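Local coordinates for uncharacterized protein (Parabacteroides distasonis, PDB 4KW2) that is of unknown function but adopts the xylose isomerase-like TIM-barrel fold and is probably an isomerase or related enzyme, at residues I93-A98 and A111-I116; W22-Q27 and N255-L260; A118-V123 and I199-L204. One frame throughout, in Å; residues are numbered along the deposited sequence.

Contact 1 (I93-A98 and A111-I116); sequences IAFGVA and AFAHKI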
ATOM      1  N   ILE A  93      -5.022  22.427 -15.445  1.00 31.83           N
ATOM      2  CA  ILE A  93      -5.104  23.353 -14.317  1.00 33.26           C
ATOM      3  C   ILE A  93      -3.914  23.239 -13.364  1.00 32.49           C
ATOM      4  O   ILE A  93      -3.491  24.237 -12.781  1.00 32.03           O
ATOM      5  CB  ILE A  93      -6.430  23.147 -13.539  1.00 36.44           C
ATOM      6  CG1 ILE A  93      -6.731  24.324 -12.609  1.00 41.18           C
ATOM      7  CG2 ILE A  93      -6.433  21.838 -12.759  1.00 36.54           C
ATOM      8  CD1 ILE A  93      -7.400  25.473 -13.318  1.00 48.31           C
ATOM      9  N   ALA A  94      -3.371  22.034 -13.212  1.00 28.81           N
ATOM     10  CA  ALA A  94      -2.296  21.820 -12.257  1.00 28.56           C
ATOM     11  C   ALA A  94      -1.205  20.911 -12.791  1.00 28.16           C
ATOM     12  O   ALA A  94      -1.444  20.067 -13.649  1.00 26.86           O
ATOM     13  CB  ALA A  94      -2.856  21.249 -10.961  1.00 28.44           C
ATOM     14  N   PHE A  95      -0.003  21.114 -12.267  1.00 28.81           N
ATOM     15  CA  PHE A  95       1.084  20.174 -12.416  1.00 30.67           C
ATOM     16  C   PHE A  95       1.653  19.884 -11.037  1.00 30.01           C
ATOM     17  O   PHE A  95       1.712  20.767 -10.187  1.00 31.14           O
ATOM     18  CB  PHE A  95       2.170  20.743 -13.325  1.00 31.19           C
ATOM     19  CG  PHE A  95       1.739  20.881 -14.750  1.00 32.96           C
ATOM     20  CD1 PHE A  95       1.688  19.772 -15.577  1.00 32.95           C
ATOM     21  CD2 PHE A  95       1.370  22.111 -15.263  1.00 37.34           C
ATOM     22  CE1 PHE A  95       1.279  19.890 -16.893  1.00 35.04           C
ATOM     23  CE2 PHE A  95       0.960  22.234 -16.578  1.00 38.19           C
ATOM     24  CZ  PHE A  95       0.914  21.120 -17.394  1.00 34.80           C
ATOM     25  N   GLY A  96       2.075  18.645 -10.831  1.00 28.86           N
ATOM     26  CA  GLY A  96       2.692  18.239  -9.581  1.00 29.73           C
ATOM     27  C   GLY A  96       2.532  16.745  -9.412  1.00 29.89           C
ATOM     28  O   GLY A  96       1.859  16.117 -10.231  1.00 28.83           O
ATOM     29  N   VAL A  97       3.127  16.164  -8.365  1.00 28.25           N
ATOM     30  CA  VAL A  97       3.785  16.915  -7.292  1.00 28.34           C
ATOM     31  C   VAL A  97       5.287  17.088  -7.555  1.00 28.58           C
ATOM     32  O   VAL A  97       6.025  16.115  -7.725  1.00 25.40           O
ATOM     33  CB  VAL A  97       3.582  16.233  -5.923  1.00 27.41           C
ATOM     34  CG1 VAL A  97       4.192  17.067  -4.804  1.00 28.45           C
ATOM     35  CG2 VAL A  97       2.103  15.987  -5.662  1.00 28.59           C
ATOM     36  N   ALA A  98       5.739  18.335  -7.555  1.00 28.71           N
ATOM     37  CA  ALA A  98       7.146  18.629  -7.771  1.00 29.79           C
ATOM     38  C   ALA A  98       7.871  18.772  -6.434  1.00 31.42           C
ATOM     39  O   ALA A  98       7.386  19.431  -5.518  1.00 30.38           O
ATOM     40  CB  ALA A  98       7.298  19.886  -8.608  1.00 29.78           C
ATOM     41  N   ALA A 111       7.913  28.395 -14.900  1.00 38.90           N
ATOM     42  CA  ALA A 111       7.842  28.972 -16.247  1.00 37.98           C
ATOM     43  C   ALA A 111       7.013  28.080 -17.165  1.00 35.58           C
ATOM     44  O   ALA A 111       6.180  28.566 -17.925  1.00 34.13           O
ATOM     45  CB  ALA A 111       9.238  29.162 -16.827  1.00 37.43           C
ATOM     46  N   PHE A 112       7.248  26.775 -17.083  1.00 34.58           N
ATOM     47  CA  PHE A 112       6.516  25.799 -17.887  1.00 33.16           C
ATOM     48  C   PHE A 112       5.027  25.774 -17.537  1.00 33.17           C
ATOM     49  O   PHE A 112       4.179  25.831 -18.420  1.00 33.25           O
ATOM     50  CB  PHE A 112       7.112  24.405 -17.705  1.00 31.52           C
ATOM     51  CG  PHE A 112       6.358  23.332 -18.429  1.00 31.66           C
ATOM     52  CD1 PHE A 112       6.433  23.231 -19.808  1.00 32.86           C
ATOM     53  CD2 PHE A 112       5.568  22.425 -17.734  1.00 32.76           C
ATOM     54  CE1 PHE A 112       5.739  22.240 -20.485  1.00 34.51           C
ATOM     55  CE2 PHE A 112       4.868  21.437 -18.404  1.00 31.63           C
ATOM     56  CZ  PHE A 112       4.958  21.342 -19.783  1.00 32.23           C
ATOM     57  N   ALA A 113       4.719  25.682 -16.248  1.00 33.82           N
ATOM     58  CA  ALA A 113       3.334  25.733 -15.782  1.00 33.86           C
ATOM     59  C   ALA A 113       2.605  26.946 -16.353  1.00 34.46           C
ATOM     60  O   ALA A 113       1.483  26.830 -16.847  1.00 35.83           O
ATOM     61  CB  ALA A 113       3.284  25.756 -14.263  1.00 33.64           C
ATOM     62  N   HIS A 114       3.248  28.104 -16.281  1.00 36.59           N
ATOM     63  CA  HIS A 114       2.684  29.343 -16.808  1.00 40.12           C
ATOM     64  C   HIS A 114       2.497  29.272 -18.321  1.00 41.13           C
ATOM     65  O   HIS A 114       1.469  29.684 -18.847  1.00 40.43           O
ATOM     66  CB  HIS A 114       3.594  30.518 -16.459  1.00 43.42           C
ATOM     67  CG  HIS A 114       3.142  31.824 -17.034  1.00 47.73           C
ATOM     68  ND1 HIS A 114       2.186  32.611 -16.429  1.00 50.42           N
ATOM     69  CD2 HIS A 114       3.513  32.478 -18.160  1.00 48.27           C
ATOM     70  CE1 HIS A 114       1.988  33.694 -17.158  1.00 49.22           C
ATOM     71  NE2 HIS A 114       2.779  33.638 -18.213  1.00 49.25           N
ATOM     72  N   LYS A 115       3.497  28.741 -19.012  1.00 40.85           N
ATOM     73  CA  LYS A 115       3.461  28.638 -20.465  1.00 42.83           C
ATOM     74  C   LYS A 115       2.314  27.739 -20.943  1.00 41.00           C
ATOM     75  O   LYS A 115       1.672  28.031 -21.948  1.00 44.41           O
ATOM     76  CB  LYS A 115       4.812  28.126 -20.985  1.00 47.77           C
ATOM     77  CG  LYS A 115       4.993  28.238 -22.491  1.00 53.19           C
ATOM     78  CD  LYS A 115       6.457  28.400 -22.893  1.00 59.46           C
ATOM     79  CE  LYS A 115       7.327  27.224 -22.459  1.00 63.81           C
ATOM     80  NZ  LYS A 115       8.113  27.462 -21.210  1.00 63.05           N
ATOM     81  N   ILE A 116       2.052  26.654 -20.224  1.00 38.99           N
ATOM     82  CA  ILE A 116       0.968  25.736 -20.583  1.00 38.00           C
ATOM     83  C   ILE A 116      -0.390  26.276 -20.119  1.00 36.62           C
ATOM     84  O   ILE A 116      -1.433  25.886 -20.636  1.00 34.70           O
ATOM     85  CB  ILE A 116       1.230  24.322 -20.020  1.00 35.84           C
ATOM     86  CG1 ILE A 116       2.517  23.752 -20.629  1.00 37.23           C
ATOM     87  CG2 ILE A 116       0.063  23.383 -20.302  1.00 34.30           C
ATOM     88  CD1 ILE A 116       2.510  23.668 -22.147  1.00 38.25           C
TER
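Phe95 and Ala113 mark the point where the backbones of strand 93-98 and helix 111-116 come nearest, their CA atoms 6.9 Å apart. The short axes pass 9.4 Å from each other and run nearly opposite ways, at 156°, as expected when the helix of a beta-alpha-beta crossover returns over the strand that precedes it. No hydrogen bond joins the two segments; the interface is apolar and buried, and a single strand residue meets three helix residues.

That residue is Phe95. With CG beside the backbone N and anti to the carbonyl carbon, its ring extends outward from the barrel wall so that the far end reaches the helix. Phe112 leans in from one side: its chi1 of 176° turns the ring toward the strand, and its CE2 edge stands over one face of Phe95, near the rim, 4.1 Å from CZ. The pair is an edge-to-face contact of tilted rings, with centroids 5.5 Å apart and planes at 52°. Ile116, one turn further along the helix, meets the ring at its edge instead. Its CG2 lies in the ring plane, 3.8 Å from Phe95 CZ, while its other branch, CG1, covers part of a Phe112 face. Ala113 comes obliquely to the near part of the ring, its CB 4.2 Å from Phe95 CD2; a small methyl suits this spot, where the backbones approach closely.

Around this core, Phe109 of the same helix and Ala53 of strand 50-53 also touch Phe95. Helix 75-86 packs alongside through Cys78, which meets both Phe112 and Ile116. Strand 91-98 itself is held in the barrel by backbone hydrogen bonds from Ala94 to Ala51 and Ala53 and from Phe95 to Thr122.

Contact 2 (W22-Q27 and N255-L260); sequences WKVGIQ and NSLEFL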
ATOM      1  N   TRP A  22     -16.643  24.099  -6.271  1.00 45.62           N
ATOM      2  CA  TRP A  22     -15.257  23.629  -6.432  1.00 42.26           C
ATOM      3  C   TRP A  22     -15.057  22.988  -7.801  1.00 40.28           C
ATOM      4  O   TRP A  22     -16.018  22.795  -8.539  1.00 42.99           O
ATOM      5  CB  TRP A  22     -14.895  22.616  -5.332  1.00 39.16           C
ATOM      6  CG  TRP A  22     -15.837  21.448  -5.245  1.00 36.40           C
ATOM      7  CD1 TRP A  22     -15.886  20.365  -6.075  1.00 34.78           C
ATOM      8  CD2 TRP A  22     -16.872  21.256  -4.275  1.00 36.15           C
ATOM      9  NE1 TRP A  22     -16.887  19.512  -5.681  1.00 34.17           N
ATOM     10  CE2 TRP A  22     -17.509  20.035  -4.579  1.00 34.58           C
ATOM     11  CE3 TRP A  22     -17.326  22.001  -3.180  1.00 35.90           C
ATOM     12  CZ2 TRP A  22     -18.572  19.540  -3.827  1.00 35.74           C
ATOM     13  CZ3 TRP A  22     -18.380  21.508  -2.431  1.00 36.80           C
ATOM     14  CH2 TRP A  22     -18.993  20.289  -2.760  1.00 36.30           C
ATOM     15  N   LYS A  23     -13.810  22.651  -8.124  1.00 38.09           N
ATOM     16  CA  LYS A  23     -13.489  21.931  -9.358  1.00 35.34           C
ATOM     17  C   LYS A  23     -13.129  20.483  -9.055  1.00 34.79           C
ATOM     18  O   LYS A  23     -12.482  20.199  -8.051  1.00 34.76           O
ATOM     19  CB  LYS A  23     -12.304  22.568 -10.067  1.00 37.28           C
ATOM     20  CG  LYS A  23     -12.435  24.048 -10.362  1.00 39.58           C
ATOM     21  CD  LYS A  23     -11.088  24.605 -10.805  1.00 43.86           C
ATOM     22  CE  LYS A  23     -11.017  26.114 -10.656  1.00 47.26           C
ATOM     23  NZ  LYS A  23     -11.868  26.789 -11.665  1.00 51.59           N
ATOM     24  N   VAL A  24     -13.537  19.580  -9.939  1.00 32.53           N
ATOM     25  CA  VAL A  24     -13.167  18.181  -9.849  1.00 31.69           C
ATOM     26  C   VAL A  24     -12.276  17.833 -11.038  1.00 31.84           C
ATOM     27  O   VAL A  24     -12.695  17.950 -12.194  1.00 33.92           O
ATOM     28  CB  VAL A  24     -14.400  17.254  -9.857  1.00 32.30           C
ATOM     29  CG1 VAL A  24     -13.981  15.816  -9.563  1.00 30.37           C
ATOM     30  CG2 VAL A  24     -15.430  17.735  -8.843  1.00 32.66           C
ATOM     31  N   GLY A  25     -11.051  17.406 -10.741  1.00 29.86           N
ATOM     32  CA  GLY A  25     -10.097  17.003 -11.763  1.00 31.32           C
ATOM     33  C   GLY A  25      -9.510  15.633 -11.499  1.00 32.01           C
ATOM     34  O   GLY A  25      -9.720  15.036 -10.439  1.00 32.44           O
ATOM     35  N   ILE A  26      -8.765  15.134 -12.475  1.00 32.90           N
ATOM     36  CA  ILE A  26      -8.085  13.858 -12.329  1.00 33.79           C
ATOM     37  C   ILE A  26      -6.582  14.039 -12.133  1.00 31.23           C
ATOM     38  O   ILE A  26      -5.978  14.937 -12.717  1.00 30.15           O
ATOM     39  CB  ILE A  26      -8.346  12.951 -13.545  1.00 37.20           C
ATOM     40  CG1 ILE A  26      -7.940  11.514 -13.226  1.00 39.18           C
ATOM     41  CG2 ILE A  26      -7.620  13.455 -14.791  1.00 38.52           C
ATOM     42  CD1 ILE A  26      -8.318  10.534 -14.307  1.00 43.24           C
ATOM     43  N   GLN A  27      -5.990  13.185 -11.301  1.00 31.65           N
ATOM     44  CA  GLN A  27      -4.536  13.022 -11.282  1.00 28.61           C
ATOM     45  C   GLN A  27      -4.172  12.074 -12.407  1.00 26.71           C
ATOM     46  O   GLN A  27      -4.620  10.923 -12.424  1.00 24.89           O
ATOM     47  CB  GLN A  27      -4.061  12.443  -9.957  1.00 28.39           C
ATOM     48  CG  GLN A  27      -4.362  13.323  -8.758  1.00 31.06           C
ATOM     49  CD  GLN A  27      -3.839  12.730  -7.466  1.00 32.92           C
ATOM     50  OE1 GLN A  27      -2.731  12.187  -7.426  1.00 30.26           O
ATOM     51  NE2 GLN A  27      -4.645  12.814  -6.402  1.00 32.75           N
ATOM     52  N   ASN A 255     -19.923   6.778 -10.762  1.00 35.38           N
ATOM     53  CA  ASN A 255     -20.846   6.816  -9.613  1.00 35.16           C
ATOM     54  C   ASN A 255     -20.439   7.803  -8.525  1.00 36.70           C
ATOM     55  O   ASN A 255     -21.291   8.488  -7.960  1.00 37.56           O
ATOM     56  CB  ASN A 255     -20.979   5.445  -8.969  1.00 35.63           C
ATOM     57  CG  ASN A 255     -21.695   4.455  -9.850  1.00 37.20           C
ATOM     58  OD1 ASN A 255     -22.591   4.818 -10.600  1.00 40.66           O
ATOM     59  ND2 ASN A 255     -21.306   3.191  -9.760  1.00 40.07           N
ATOM     60  N   SER A 256     -19.147   7.856  -8.212  1.00 35.55           N
ATOM     61  CA  SER A 256     -18.647   8.812  -7.228  1.00 37.41           C
ATOM     62  C   SER A 256     -18.557  10.218  -7.813  1.00 36.07           C
ATOM     63  O   SER A 256     -18.938  11.187  -7.162  1.00 35.42           O
ATOM     64  CB  SER A 256     -17.286   8.381  -6.689  1.00 38.82           C
ATOM     65  OG  SER A 256     -17.432   7.262  -5.840  1.00 41.35           O
ATOM     66  N   LEU A 257     -18.061  10.327  -9.042  1.00 37.81           N
ATOM     67  CA  LEU A 257     -17.944  11.632  -9.703  1.00 36.99           C
ATOM     68  C   LEU A 257     -19.289  12.343  -9.786  1.00 36.03           C
ATOM     69  O   LEU A 257     -19.353  13.568  -9.715  1.00 40.81           O
ATOM     70  CB  LEU A 257     -17.331  11.482 -11.098  1.00 37.12           C
ATOM     71  CG  LEU A 257     -15.865  11.041 -11.102  1.00 39.39           C
ATOM     72  CD1 LEU A 257     -15.361  10.870 -12.527  1.00 38.09           C
ATOM     73  CD2 LEU A 257     -14.992  12.027 -10.335  1.00 40.89           C
ATOM     74  N   GLU A 258     -20.359  11.563  -9.912  1.00 37.58           N
ATOM     75  CA  GLU A 258     -21.729  12.081  -9.926  1.00 41.60           C
ATOM     76  C   GLU A 258     -22.001  13.039  -8.760  1.00 40.76           C
ATOM     77  O   GLU A 258     -22.477  14.152  -8.963  1.00 41.46           O
ATOM     78  CB  GLU A 258     -22.712  10.905  -9.888  1.00 43.82           C
ATOM     79  CG  GLU A 258     -24.180  11.277  -9.955  1.00 48.73           C
ATOM     80  CD  GLU A 258     -25.095  10.066  -9.878  1.00 51.18           C
ATOM     81  OE1 GLU A 258     -24.616   8.931 -10.091  1.00 49.45           O
ATOM     82  OE2 GLU A 258     -26.304  10.250  -9.609  1.00 56.11           O
ATOM     83  N   PHE A 259     -21.676  12.611  -7.547  1.00 39.24           N
ATOM     84  CA  PHE A 259     -21.930  13.426  -6.356  1.00 39.35           C
ATOM     85  C   PHE A 259     -20.892  14.533  -6.169  1.00 39.48           C
ATOM     86  O   PHE A 259     -21.209  15.616  -5.679  1.00 36.82           O
ATOM     87  CB  PHE A 259     -21.975  12.544  -5.116  1.00 42.20           C
ATOM     88  CG  PHE A 259     -23.065  11.519  -5.153  1.00 47.60           C
ATOM     89  CD1 PHE A 259     -24.375  11.875  -4.860  1.00 51.20           C
ATOM     90  CD2 PHE A 259     -22.789  10.204  -5.504  1.00 48.18           C
ATOM     91  CE1 PHE A 259     -25.387  10.933  -4.903  1.00 56.69           C
ATOM     92  CE2 PHE A 259     -23.795   9.255  -5.545  1.00 51.05           C
ATOM     93  CZ  PHE A 259     -25.096   9.619  -5.243  1.00 56.74           C
ATOM     94  N   LEU A 260     -19.652  14.252  -6.555  1.00 39.52           N
ATOM     95  CA  LEU A 260     -18.579  15.232  -6.448  1.00 39.54           C
ATOM     96  C   LEU A 260     -18.790  16.411  -7.390  1.00 41.16           C
ATOM     97  O   LEU A 260     -18.378  17.525  -7.082  1.00 43.07           O
ATOM     98  CB  LEU A 260     -17.234  14.578  -6.748  1.00 39.48           C
ATOM     99  CG  LEU A 260     -16.782  13.520  -5.749  1.00 40.94           C
ATOM    100  CD1 LEU A 260     -15.607  12.745  -6.324  1.00 44.71           C
ATOM    101  CD2 LEU A 260     -16.420  14.152  -4.414  1.00 42.51           C
TER
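Leu260, Val24 and Trp22 carry this contact. In the TIM barrel, the last helix, 250-262, covers the first strand, 23-27, from outside; the barrel itself closes where that strand pairs with 238-241. The two segments are 228 residues apart in sequence, yet Val24 and Leu260 have their CA atoms only 7.0 Å apart.

Leu260 gives up the most surface, and it uses both its side chain and its backbone. Its CB packs 4.2 Å from CG2 of Val24, the strand residue whose side chain faces the helix. The two methyls of Val24 divide the work. CG1, anti to the backbone N, meets Leu257 CD2 at 4.0 Å, one helical turn before Leu260, whereas CG2 turns to Leu260 itself. A branched valine therefore spans two helix residues without a long side chain, as befits a strand position facing a helix.

Trp22, just before the strand, supplies the polar link. Its indole is swung round by a chi1 of 55°, which sets CG between the backbone N and the carbonyl carbon and brings NE1 to the carbonyl of Leu260 in the last turn of the helix. Tryptophan suits the place because it offers one N-H at the rim of a large apolar ring, and that ring also rests on Leu230 and Ile239. The NE1 to Leu260 O hydrogen bond is 2.9 Å long, with an angle of 151° at the hydrogen. The donor lies in the carbonyl plane, and the oxygen is tilted 17° out of the indole plane. That same Leu260 O is also touched by an apolar neighbour, Val24 CG2, at 3.4 Å.

Contact 3 (A118-V123 and I199-L204); sequences AHIVTV and IKVAHL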
ATOM      1  N   ALA A 118      -1.353  26.535 -16.660  1.00 35.19           N
ATOM      2  CA  ALA A 118      -1.801  26.017 -15.379  1.00 34.99           C
ATOM      3  C   ALA A 118      -2.052  27.183 -14.430  1.00 37.27           C
ATOM      4  O   ALA A 118      -1.419  28.237 -14.548  1.00 39.34           O
ATOM      5  CB  ALA A 118      -0.770  25.066 -14.796  1.00 32.94           C
ATOM      6  N   HIS A 119      -2.993  26.994 -13.510  1.00 39.04           N
ATOM      7  CA  HIS A 119      -3.279  27.987 -12.471  1.00 40.90           C
ATOM      8  C   HIS A 119      -2.743  27.553 -11.109  1.00 39.41           C
ATOM      9  O   HIS A 119      -2.631  28.370 -10.205  1.00 42.11           O
ATOM     10  CB  HIS A 119      -4.782  28.260 -12.381  1.00 44.06           C
ATOM     11  CG  HIS A 119      -5.333  28.995 -13.565  1.00 53.52           C
ATOM     12  ND1 HIS A 119      -4.846  30.218 -13.973  1.00 60.84           N
ATOM     13  CD2 HIS A 119      -6.334  28.686 -14.422  1.00 61.60           C
ATOM     14  CE1 HIS A 119      -5.516  30.626 -15.035  1.00 63.21           C
ATOM     15  NE2 HIS A 119      -6.426  29.716 -15.326  1.00 65.19           N
ATOM     16  N   ILE A 120      -2.405  26.272 -10.964  1.00 38.62           N
ATOM     17  CA  ILE A 120      -1.924  25.734  -9.697  1.00 39.54           C
ATOM     18  C   ILE A 120      -0.756  24.793  -9.941  1.00 38.00           C
ATOM     19  O   ILE A 120      -0.695  24.118 -10.960  1.00 37.62           O
ATOM     20  CB  ILE A 120      -3.019  24.929  -8.957  1.00 43.76           C
ATOM     21  CG1 ILE A 120      -4.346  25.695  -8.929  1.00 47.13           C
ATOM     22  CG2 ILE A 120      -2.570  24.603  -7.536  1.00 46.39           C
ATOM     23  CD1 ILE A 120      -5.496  24.925  -8.310  1.00 49.04           C
ATOM     24  N   VAL A 121       0.166  24.742  -8.993  1.00 36.61           N
ATOM     25  CA  VAL A 121       1.151  23.674  -8.961  1.00 35.37           C
ATOM     26  C   VAL A 121       1.142  23.075  -7.563  1.00 35.48           C
ATOM     27  O   VAL A 121       1.027  23.802  -6.574  1.00 35.24           O
ATOM     28  CB  VAL A 121       2.569  24.152  -9.353  1.00 35.25           C
ATOM     29  CG1 VAL A 121       2.587  24.640 -10.793  1.00 34.63           C
ATOM     30  CG2 VAL A 121       3.076  25.247  -8.424  1.00 35.52           C
ATOM     31  N   THR A 122       1.218  21.749  -7.490  1.00 32.81           N
ATOM     32  CA  THR A 122       1.350  21.056  -6.218  1.00 32.96           C
ATOM     33  C   THR A 122       2.817  20.703  -6.025  1.00 30.28           C
ATOM     34  O   THR A 122       3.483  20.246  -6.959  1.00 27.44           O
ATOM     35  CB  THR A 122       0.472  19.797  -6.147  1.00 32.24           C
ATOM     36  OG1 THR A 122       0.694  18.990  -7.304  1.00 37.13           O
ATOM     37  CG2 THR A 122      -0.988  20.179  -6.094  1.00 33.67           C
ATOM     38  N   VAL A 123       3.311  20.935  -4.811  1.00 30.44           N
ATOM     39  CA  VAL A 123       4.739  20.899  -4.523  1.00 31.43           C
ATOM     40  C   VAL A 123       5.032  20.341  -3.133  1.00 33.84           C
ATOM     41  O   VAL A 123       4.227  20.473  -2.216  1.00 33.21           O
ATOM     42  CB  VAL A 123       5.369  22.309  -4.634  1.00 30.53           C
ATOM     43  CG1 VAL A 123       5.080  22.920  -5.995  1.00 28.93           C
ATOM     44  CG2 VAL A 123       4.865  23.235  -3.532  1.00 31.58           C
ATOM     45  N   ILE A 199      -6.565  26.229   1.783  1.00 61.04           N
ATOM     46  CA  ILE A 199      -6.640  24.887   1.201  1.00 57.09           C
ATOM     47  C   ILE A 199      -7.027  25.014  -0.267  1.00 51.55           C
ATOM     48  O   ILE A 199      -8.178  25.312  -0.579  1.00 54.25           O
ATOM     49  CB  ILE A 199      -7.684  23.981   1.894  1.00 58.11           C
ATOM     50  CG1 ILE A 199      -7.471  23.933   3.413  1.00 64.72           C
ATOM     51  CG2 ILE A 199      -7.629  22.576   1.306  1.00 54.02           C
ATOM     52  CD1 ILE A 199      -6.138  23.356   3.838  1.00 68.98           C
ATOM     53  N   LYS A 200      -6.070  24.782  -1.162  1.00 43.75           N
ATOM     54  CA  LYS A 200      -6.298  24.983  -2.593  1.00 44.14           C
ATOM     55  C   LYS A 200      -6.583  23.689  -3.354  1.00 40.47           C
ATOM     56  O   LYS A 200      -7.289  23.714  -4.356  1.00 41.89           O
ATOM     57  CB  LYS A 200      -5.105  25.708  -3.217  1.00 46.08           C
ATOM     58  CG  LYS A 200      -4.937  27.122  -2.693  1.00 47.45           C
ATOM     59  CD  LYS A 200      -3.895  27.894  -3.477  1.00 49.26           C
ATOM     60  CE  LYS A 200      -3.597  29.236  -2.822  1.00 52.68           C
ATOM     61  NZ  LYS A 200      -4.796  30.112  -2.724  1.00 52.23           N
ATOM     62  N   VAL A 201      -6.028  22.572  -2.888  1.00 38.31           N
ATOM     63  CA  VAL A 201      -6.187  21.289  -3.559  1.00 36.35           C
ATOM     64  C   VAL A 201      -6.439  20.184  -2.533  1.00 36.78           C
ATOM     65  O   VAL A 201      -5.798  20.139  -1.490  1.00 39.12           O
ATOM     66  CB  VAL A 201      -4.935  20.935  -4.404  1.00 35.80           C
ATOM     67  CG1 VAL A 201      -5.079  19.568  -5.066  1.00 34.29           C
ATOM     68  CG2 VAL A 201      -4.684  22.007  -5.454  1.00 38.40           C
ATOM     69  N   ALA A 202      -7.379  19.295  -2.841  1.00 37.79           N
ATOM     70  CA  ALA A 202      -7.601  18.100  -2.044  1.00 38.51           C
ATOM     71  C   ALA A 202      -7.298  16.873  -2.894  1.00 36.64           C
ATOM     72  O   ALA A 202      -7.932  16.655  -3.917  1.00 37.58           O
ATOM     73  CB  ALA A 202      -9.034  18.058  -1.546  1.00 40.44           C
ATOM     74  N   HIS A 203      -6.322  16.079  -2.464  1.00 38.75           N
ATOM     75  CA  HIS A 203      -5.990  14.815  -3.119  1.00 36.73           C
ATOM     76  C   HIS A 203      -6.840  13.681  -2.576  1.00 34.80           C
ATOM     77  O   HIS A 203      -6.744  13.337  -1.405  1.00 37.50           O
ATOM     78  CB  HIS A 203      -4.520  14.466  -2.892  1.00 36.72           C
ATOM     79  CG  HIS A 203      -3.585  15.133  -3.843  1.00 38.72           C
ATOM     80  ND1 HIS A 203      -2.246  14.814  -3.909  1.00 41.26           N
ATOM     81  CD2 HIS A 203      -3.793  16.086  -4.780  1.00 38.67           C
ATOM     82  CE1 HIS A 203      -1.668  15.551  -4.840  1.00 40.56           C
ATOM     83  NE2 HIS A 203      -2.584  16.331  -5.382  1.00 39.52           N
ATOM     84  N   LEU A 204      -7.677  13.112  -3.433  1.00 38.96           N
ATOM     85  CA  LEU A 204      -8.363  11.858  -3.142  1.00 38.53           C
ATOM     86  C   LEU A 204      -7.572  10.732  -3.767  1.00 39.05           C
ATOM     87  O   LEU A 204      -7.490  10.636  -4.993  1.00 43.45           O
ATOM     88  CB  LEU A 204      -9.770  11.851  -3.733  1.00 44.89           C
ATOM     89  CG  LEU A 204     -10.913  12.251  -2.816  1.00 46.48           C
ATOM     90  CD1 LEU A 204     -10.625  13.599  -2.173  1.00 49.61           C
ATOM     91  CD2 LEU A 204     -12.200  12.280  -3.624  1.00 46.20           C
TER
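Ile120 and Val201 meet across the inside of the barrel, reaching inward from two strands that are not neighbours in the sheet. Strands 120-123 and 199-204 are separated by strands 143-146 and 172-178, so their directions diverge by 63° and their axes stay 8.6 Å apart. Side chains must bridge the interior.

CG2 of Val201 does most of this. Its chi1 of 178° sends CG1 anti to the backbone N and leaves CG2 beside that N, directed at the other strand. There CG2 meets Ile120 CG2 at 3.9 Å and Ile120 CD1 at 4.2 Å, the two side chains lying alongside one another and pointing opposite ways. The same methyl is 4.2 Å from Thr122 CG2, the threonine and valine side chains lying nearly perpendicular. Beta-branched residues suit these strand positions and bring methyl groups inward close to the backbone.

Thr122 is two-sided. At chi1 51° its OG1 stands between the backbone N and the carbonyl carbon, while CG2 takes the place anti to the carbonyl carbon and packs toward Val201 and His203. OG1 hydrogen-bonds to Glu52 OE2. His203 also turns its NE2 to Glu52 OE2, a bond that would help hold the rotation of the imidazole. NE2 passes 4.2 Å from Thr122 CG2, obliquely. Polar residues gathered near the C-terminal strand ends are consistent with the usual pocket of TIM-barrel enzymes.

Further neighbours complete the interior: Cys175 of strand 172-178 touches Thr122 and His203, and Ala145 of strand 143-146 touches Thr122 and Val201. Val97 of strand 91-98 packs on Thr122 and His203, while outside the barrel Val121 faces helix 103-116 through Phe109, Phe110 and Ala113.

In the fold
All three contacts belong to one eight-stranded barrel. Contacts 1 and 2 bind helices to its outer wall on opposite sides of the chain's centre, their own centres about 21 Å apart, whereas contact 3 lies inside the barrel, its centre about 4 Å from that of the chain. Contact 1 leads directly into contact 3: helix 103-116 is followed by strand 120-123, and Ala113 O is 2.9 Å from Ala118 N, a probable hydrogen bond. Contact 2, whose loop encloses both others, reaches contact 3 through Gln27 NE2, 3.6 Å from His203 CG. Gln27, Glu52, Thr122 and His203 thus come together inside the barrel, where a pocket would be expected for this family.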